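Local coordinates for protein PES4 (Saccharomyces cerevisiae S288C, PDB 6EZ7), which probably binds RNA, including mRNA 3' untranslated regions and poly(A) or poly(U) RNA, the chain here being its third RNA recognition motif, at residues T11-T14 with R15-L19. Residues are numbered along the deposited sequence; the frame is centred on the assembly and turned at random.
Sequences TITT and RDDIL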
loop_
_atom_site.group_PDB
_atom_site.type_symbol
_atom_site.label_atom_id
_atom_site.label_comp_id
_atom_site.label_asym_id
_atom_site.label_seq_id
_atom_site.Cartn_x
_atom_site.Cartn_y
_atom_site.Cartn_z
ATOM N N THR A 11 -3.408 1.561 -13.568
ATOM C CA THR A 11 -2.257 0.985 -14.257
ATOM C C THR A 11 -1.130 1.995 -14.477
ATOM O O THR A 11 0.025 1.612 -14.626
ATOM C CB THR A 11 -2.661 0.385 -15.614
ATOM O OG1 THR A 11 -3.307 1.386 -16.408
ATOM C CG2 THR A 11 -3.610 -0.787 -15.412
ATOM N N ILE A 12 -1.457 3.283 -14.486
ATOM C CA ILE A 12 -0.431 4.303 -14.685
ATOM C C ILE A 12 0.257 4.720 -13.380
ATOM O O ILE A 12 1.072 5.640 -13.371
ATOM C CB ILE A 12 -1.012 5.558 -15.383
ATOM C CG1 ILE A 12 -2.429 5.867 -14.894
ATOM C CG2 ILE A 12 -1.033 5.354 -16.889
ATOM C CD1 ILE A 12 -2.542 6.204 -13.433
ATOM N N THR A 13 -0.086 4.046 -12.285
ATOM C CA THR A 13 0.521 4.325 -10.985
ATOM C C THR A 13 2.038 4.203 -11.039
ATOM O O THR A 13 2.573 3.247 -11.603
ATOM C CB THR A 13 -0.026 3.376 -9.905
ATOM O OG1 THR A 13 -1.452 3.493 -9.855
ATOM C CG2 THR A 13 0.556 3.706 -8.539
ATOM N N THR A 14 2.728 5.185 -10.469
ATOM C CA THR A 14 4.181 5.159 -10.432
ATOM C C THR A 14 4.676 4.950 -9.019
ATOM O O THR A 14 3.931 5.132 -8.057
ATOM C CB THR A 14 4.795 6.459 -10.963
ATOM O OG1 THR A 14 4.527 7.518 -10.035
ATOM C CG2 THR A 14 4.224 6.810 -12.332
ATOM N N ARG A 15 5.940 4.576 -8.892
ATOM C CA ARG A 15 6.554 4.424 -7.580
ATOM C C ARG A 15 6.460 5.736 -6.805
ATOM O O ARG A 15 6.259 5.741 -5.594
ATOM C CB ARG A 15 8.010 3.981 -7.719
ATOM C CG ARG A 15 8.698 3.669 -6.407
ATOM C CD ARG A 15 10.099 3.125 -6.640
ATOM N NE ARG A 15 10.774 2.815 -5.383
ATOM C CZ ARG A 15 10.761 1.620 -4.802
ATOM N NH1 ARG A 15 10.111 0.610 -5.366
ATOM N NH2 ARG A 15 11.403 1.433 -3.655
ATOM N N ASP A 16 6.596 6.854 -7.518
ATOM C CA ASP A 16 6.490 8.176 -6.897
ATOM C C ASP A 16 5.097 8.437 -6.331
ATOM O O ASP A 16 4.956 9.063 -5.276
ATOM C CB ASP A 16 6.847 9.275 -7.897
ATOM C CG ASP A 16 8.334 9.356 -8.172
ATOM O OD1 ASP A 16 9.123 8.838 -7.349
ATOM O OD2 ASP A 16 8.715 9.951 -9.204
ATOM N N ASP A 17 4.068 7.974 -7.039
ATOM C CA ASP A 17 2.696 8.094 -6.546
ATOM C C ASP A 17 2.548 7.417 -5.194
ATOM O O ASP A 17 1.958 7.982 -4.274
ATOM C CB ASP A 17 1.697 7.485 -7.529
ATOM C CG ASP A 17 1.625 8.243 -8.835
ATOM O OD1 ASP A 17 1.918 9.457 -8.834
ATOM O OD2 ASP A 17 1.270 7.626 -9.864
ATOM N N ILE A 18 3.072 6.202 -5.079
ATOM C CA ILE A 18 2.988 5.477 -3.818
ATOM C C ILE A 18 3.763 6.227 -2.746
ATOM O O ILE A 18 3.286 6.402 -1.628
ATOM C CB ILE A 18 3.532 4.046 -3.937
ATOM C CG1 ILE A 18 2.838 3.306 -5.083
ATOM C CG2 ILE A 18 3.337 3.302 -2.633
ATOM C CD1 ILE A 18 1.348 3.229 -4.930
ATOM N N LEU A 19 4.961 6.671 -3.101
ATOM C CA LEU A 19 5.796 7.424 -2.178
ATOM C C LEU A 19 5.100 8.691 -1.709
ATOM O O LEU A 19 5.049 8.978 -0.518
ATOM C CB LEU A 19 7.126 7.778 -2.837
ATOM C CG LEU A 19 8.231 6.731 -2.746
ATOM C CD1 LEU A 19 9.385 7.097 -3.668
ATOM C CD2 LEU A 19 8.712 6.595 -1.305
HETATM O O HOH W 1 0.358 8.256 -12.069
HETATM O O HOH W 2 3.797 9.891 -10.748
#
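Thr14 is the N-cap of helix 15-22, and it faces Asp17 across the first turn. Arg15 opens the helix; its CB still borders the Thr14 carbonyl carbon. In one of two conformers its chain, extended from CG to NE, hydrogen-bonds through NH1 to Ile31 O on strand 28-33. Asp16 CB packs against Thr14 OG1 at 3.6 Å. Asp17 does most of the work. Its backbone N donates to Thr14 OG1 at 3.1 Å, a bond made possible because OG1 sits between the backbone N and the carbonyl carbon of Thr14 (chi1 69°). In return, Thr14 N donates to Asp17 OD2 at 2.9 Å and reaches that oxygen from above the carboxylate plane. The two bonds form a capping box. Two waters extend it: one links Asp17 OD2 to Ile12 O, and the other lies 2.7 Å from Asp17 OD1 and 2.6 Å from Thr14 OG1. Ile18 N closes the first helical turn on Thr14 O at 3.3 Å. Ile18 CD1 meets Thr13 CG2 at 3.7 Å, the two side chains crossing at about a right angle above the sheet of the RRM fold. With an alanine at Asp17, Thr14 N is likely to lose its acceptor and both waters a partner. The box thus satisfies an N-H at each side of the helix start, and the carboxylate probably also interacts favourably with the helix dipole.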